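Local coordinates for protein Orf11 (Staphylococcus phage P68, PDB 6O43) that is a potential phage lysin, which would probably break down the staphylococcal cell wall, at residues I15-V27 / R48-T62. Numbering follows the deposited sequence. Where two conformers were deposited one is given.
Sequences INDDFGLTIDQLV and RQVLKAVKEIGVSPT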
# COMPACT_ATOMS: atom_id res chain seq x y z
N ILE A 15 0.47 1.72 -9.19
CA ILE A 15 0.37 2.66 -8.08
C ILE A 15 -0.27 3.98 -8.49
O ILE A 15 -0.57 4.80 -7.61
CB ILE A 15 1.75 2.96 -7.45
CG1 ILE A 15 2.74 3.46 -8.50
CG2 ILE A 15 2.28 1.74 -6.70
CD1 ILE A 15 3.93 4.20 -7.91
N ASN A 16 -0.47 4.22 -9.78
CA ASN A 16 -1.13 5.44 -10.25
C ASN A 16 -2.58 5.20 -10.64
O ASN A 16 -3.19 6.04 -11.31
CB ASN A 16 -0.34 6.05 -11.41
CG ASN A 16 -0.47 5.26 -12.70
OD1 ASN A 16 -0.99 4.14 -12.71
ND2 ASN A 16 0.01 5.83 -13.79
N ASP A 17 -3.15 4.06 -10.23
CA ASP A 17 -4.54 3.74 -10.50
C ASP A 17 -5.43 4.48 -9.51
O ASP A 17 -5.27 4.32 -8.29
CB ASP A 17 -4.74 2.23 -10.40
CG ASP A 17 -6.10 1.77 -10.89
OD1 ASP A 17 -7.05 2.59 -10.91
OD2 ASP A 17 -6.22 0.58 -11.25
N ASP A 18 -6.37 5.28 -10.01
CA ASP A 18 -7.26 6.02 -9.11
C ASP A 18 -8.46 5.19 -8.65
O ASP A 18 -9.24 5.68 -7.83
CB ASP A 18 -7.74 7.32 -9.77
CG ASP A 18 -8.37 7.11 -11.13
OD1 ASP A 18 -9.29 6.27 -11.25
OD2 ASP A 18 -7.97 7.82 -12.08
N PHE A 19 -8.61 3.96 -9.14
CA PHE A 19 -9.68 3.06 -8.70
C PHE A 19 -11.05 3.72 -8.81
O PHE A 19 -11.97 3.43 -8.03
CB PHE A 19 -9.42 2.57 -7.27
CG PHE A 19 -8.16 1.75 -7.14
CD1 PHE A 19 -8.17 0.39 -7.41
CD2 PHE A 19 -6.97 2.34 -6.74
CE1 PHE A 19 -7.01 -0.37 -7.28
CE2 PHE A 19 -5.80 1.58 -6.61
CZ PHE A 19 -5.83 0.23 -6.88
N GLY A 20 -11.21 4.62 -9.78
CA GLY A 20 -12.50 5.24 -10.03
C GLY A 20 -12.90 6.32 -9.06
O GLY A 20 -14.07 6.73 -9.06
N LEU A 21 -11.98 6.80 -8.22
CA LEU A 21 -12.27 7.85 -7.25
C LEU A 21 -11.45 9.09 -7.58
O LEU A 21 -10.28 9.00 -7.94
CB LEU A 21 -11.96 7.39 -5.83
CG LEU A 21 -12.79 6.22 -5.29
CD1 LEU A 21 -12.19 5.69 -3.99
CD2 LEU A 21 -14.23 6.64 -5.09
N THR A 22 -12.08 10.26 -7.45
CA THR A 22 -11.43 11.53 -7.71
C THR A 22 -10.98 12.17 -6.40
O THR A 22 -11.36 11.76 -5.30
CB THR A 22 -12.37 12.49 -8.45
OG1 THR A 22 -13.23 13.12 -7.50
CG2 THR A 22 -13.22 11.72 -9.46
N ILE A 23 -10.15 13.21 -6.54
CA ILE A 23 -9.69 13.94 -5.36
C ILE A 23 -10.86 14.61 -4.65
O ILE A 23 -10.90 14.68 -3.42
CB ILE A 23 -8.60 14.96 -5.76
CG1 ILE A 23 -7.29 14.23 -6.07
CG2 ILE A 23 -8.41 16.00 -4.66
CD1 ILE A 23 -6.15 15.15 -6.47
N ASP A 24 -11.83 15.12 -5.42
CA ASP A 24 -13.03 15.68 -4.81
C ASP A 24 -13.74 14.66 -3.93
O ASP A 24 -14.14 14.96 -2.81
CB ASP A 24 -13.99 16.19 -5.89
CG ASP A 24 -13.60 17.56 -6.42
OD1 ASP A 24 -12.86 18.28 -5.71
OD2 ASP A 24 -14.04 17.92 -7.53
N GLN A 25 -13.90 13.43 -4.44
CA GLN A 25 -14.53 12.39 -3.64
C GLN A 25 -13.66 11.98 -2.46
O GLN A 25 -14.19 11.60 -1.41
CB GLN A 25 -14.83 11.17 -4.53
CG GLN A 25 -15.87 11.46 -5.60
CD GLN A 25 -15.87 10.42 -6.71
OE1 GLN A 25 -14.84 10.16 -7.33
NE2 GLN A 25 -17.02 9.82 -6.96
N LEU A 26 -12.34 12.09 -2.59
CA LEU A 26 -11.44 11.61 -1.55
C LEU A 26 -11.40 12.55 -0.35
O LEU A 26 -11.39 12.10 0.80
CB LEU A 26 -10.03 11.41 -2.11
CG LEU A 26 -9.81 10.20 -3.03
CD1 LEU A 26 -8.39 10.21 -3.60
CD2 LEU A 26 -10.07 8.90 -2.28
N VAL A 27 -11.41 13.87 -0.59
CA VAL A 27 -11.14 14.82 0.49
C VAL A 27 -12.08 14.61 1.68
O VAL A 27 -11.59 14.42 2.80
CB VAL A 27 -11.18 16.26 -0.04
CG1 VAL A 27 -11.00 17.24 1.10
CG2 VAL A 27 -10.11 16.46 -1.10
N ARG A 48 -6.03 18.81 -0.43
CA ARG A 48 -5.94 18.87 -1.89
C ARG A 48 -4.51 19.12 -2.35
O ARG A 48 -4.06 18.52 -3.33
CB ARG A 48 -6.84 19.98 -2.43
CG ARG A 48 -8.29 19.64 -2.39
CD ARG A 48 -9.15 20.84 -2.77
NE ARG A 48 -10.53 20.59 -2.41
CZ ARG A 48 -11.34 19.81 -3.11
NH1 ARG A 48 -10.90 19.21 -4.21
NH2 ARG A 48 -12.59 19.62 -2.70
N GLN A 49 -3.81 20.04 -1.69
CA GLN A 49 -2.42 20.30 -2.02
C GLN A 49 -1.60 19.02 -1.97
O GLN A 49 -0.80 18.74 -2.88
CB GLN A 49 -1.86 21.34 -1.05
CG GLN A 49 -0.48 21.86 -1.40
CD GLN A 49 0.14 22.63 -0.26
OE1 GLN A 49 -0.21 22.44 0.91
NE2 GLN A 49 1.07 23.53 -0.58
N VAL A 50 -1.80 18.21 -0.93
CA VAL A 50 -1.05 16.97 -0.78
C VAL A 50 -1.41 15.98 -1.88
O VAL A 50 -0.54 15.44 -2.57
CB VAL A 50 -1.29 16.37 0.62
CG1 VAL A 50 -0.80 14.93 0.67
CG2 VAL A 50 -0.60 17.22 1.68
N LEU A 51 -2.71 15.74 -2.07
CA LEU A 51 -3.14 14.76 -3.06
C LEU A 51 -2.71 15.16 -4.46
O LEU A 51 -2.22 14.32 -5.23
CB LEU A 51 -4.66 14.58 -2.99
CG LEU A 51 -5.13 14.02 -1.64
CD1 LEU A 51 -6.64 13.83 -1.62
CD2 LEU A 51 -4.41 12.70 -1.35
N LYS A 52 -2.88 16.43 -4.82
CA LYS A 52 -2.40 16.90 -6.12
C LYS A 52 -0.90 16.66 -6.28
O LYS A 52 -0.43 16.28 -7.36
CB LYS A 52 -2.73 18.38 -6.30
CG LYS A 52 -4.20 18.70 -6.49
CD LYS A 52 -4.39 20.19 -6.74
CE LYS A 52 -3.43 20.69 -7.81
NZ LYS A 52 -3.68 22.11 -8.18
N ALA A 53 -0.14 16.88 -5.21
CA ALA A 53 1.31 16.77 -5.30
C ALA A 53 1.76 15.33 -5.54
O ALA A 53 2.60 15.07 -6.41
CB ALA A 53 1.96 17.34 -4.04
N VAL A 54 1.20 14.38 -4.80
CA VAL A 54 1.59 12.99 -5.01
C VAL A 54 1.12 12.52 -6.39
O VAL A 54 1.81 11.74 -7.06
CB VAL A 54 1.05 12.08 -3.88
CG1 VAL A 54 1.49 12.60 -2.52
CG2 VAL A 54 -0.46 11.94 -3.96
N LYS A 55 -0.04 12.99 -6.83
CA LYS A 55 -0.53 12.64 -8.16
C LYS A 55 0.46 13.07 -9.24
O LYS A 55 0.75 12.31 -10.16
CB LYS A 55 -1.90 13.28 -8.41
CG LYS A 55 -2.49 12.95 -9.76
CD LYS A 55 -3.84 13.65 -9.97
CE LYS A 55 -4.60 13.01 -11.13
NZ LYS A 55 -4.76 11.54 -10.90
N GLU A 56 0.97 14.30 -9.14
CA GLU A 56 1.93 14.79 -10.12
C GLU A 56 3.18 13.92 -10.17
O GLU A 56 3.82 13.80 -11.22
CB GLU A 56 2.31 16.24 -9.81
CG GLU A 56 1.57 17.26 -10.64
CD GLU A 56 2.12 17.36 -12.04
OE1 GLU A 56 3.30 17.01 -12.25
OE2 GLU A 56 1.37 17.79 -12.95
N ILE A 57 3.54 13.30 -9.04
CA ILE A 57 4.76 12.51 -8.98
C ILE A 57 4.54 11.10 -9.54
O ILE A 57 5.47 10.48 -10.05
CB ILE A 57 5.28 12.47 -7.54
CG1 ILE A 57 5.87 13.84 -7.17
CG2 ILE A 57 6.30 11.35 -7.36
CD1 ILE A 57 6.06 14.04 -5.68
N GLY A 58 3.32 10.58 -9.45
CA GLY A 58 3.01 9.29 -10.03
C GLY A 58 2.32 8.33 -9.09
O GLY A 58 2.16 7.15 -9.42
N VAL A 59 1.90 8.81 -7.93
CA VAL A 59 1.16 8.00 -6.96
C VAL A 59 -0.30 8.42 -7.00
O VAL A 59 -0.61 9.61 -6.87
CB VAL A 59 1.73 8.15 -5.54
CG1 VAL A 59 0.78 7.55 -4.52
CG2 VAL A 59 3.10 7.48 -5.45
N SER A 60 -1.19 7.45 -7.16
CA SER A 60 -2.61 7.76 -7.23
C SER A 60 -3.08 8.38 -5.92
O SER A 60 -2.76 7.86 -4.84
CB SER A 60 -3.41 6.49 -7.53
OG SER A 60 -4.19 6.09 -6.42
N PRO A 61 -3.81 9.50 -5.97
CA PRO A 61 -4.38 10.04 -4.72
C PRO A 61 -5.21 9.03 -3.96
O PRO A 61 -5.24 9.06 -2.73
CB PRO A 61 -5.23 11.22 -5.21
CG PRO A 61 -4.62 11.61 -6.52
CD PRO A 61 -4.11 10.34 -7.14
N THR A 62 -5.88 8.11 -4.67
CA THR A 62 -6.69 7.10 -4.00
C THR A 62 -5.81 6.17 -3.16
O THR A 62 -6.12 5.89 -2.00
CB THR A 62 -7.49 6.30 -5.04
OG1 THR A 62 -8.27 7.20 -5.84
CG2 THR A 62 -8.41 5.31 -4.35
O HOH W 1 -3.19 8.73 -10.45
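Asp24 and Arg48 form a salt bridge, OD1 to NH1 at 2.6 Å. NH1 meets the carboxylate oxygen nearly along its C-O axis, and the oxygen lies close to the guanidinium plane; the two flat groups are turned 72° apart. Val27 CG2 sits over one guanidinium face.

At the other end, three bonds tie the loop 15-21 to the start of helix 61-71. Ser60 N donates to a lone pair of Ile15 O at 2.8 Å. Ser60 OG gives its proton to Asp17 O, 2.8 Å away, from above the carbonyl plane. The same OG accepts from Leu63 N, as Ser60 is the N-cap of that helix. Thr62 OG1 donates to Asp18 O at 2.7 Å. Leu21 N reaches this oxygen from the opposite face and closes a type I' turn, so the turn carbonyl is gripped twice.

Between these polar ends lies apolar packing. Ile23 is a knob among Arg48, Leu51, Lys52 and Pro61. Its extended chain (chi2 -180°) carries CD1 to Leu51 CB at 3.8 Å, while CG1 rests on Pro61 CB. Leu26 CD1 presses on the Pro61-Thr62 peptide.

The segments 23-27 and 48-57 of helices 23-30 and 44-57 run at 136° to each other, and their axes come within 10.6 Å. Phe64 of helix 61-71 packs on Leu51, Trp188 touches Leu26, and Ile185 of helix 177-187 meets Phe19 and Thr62.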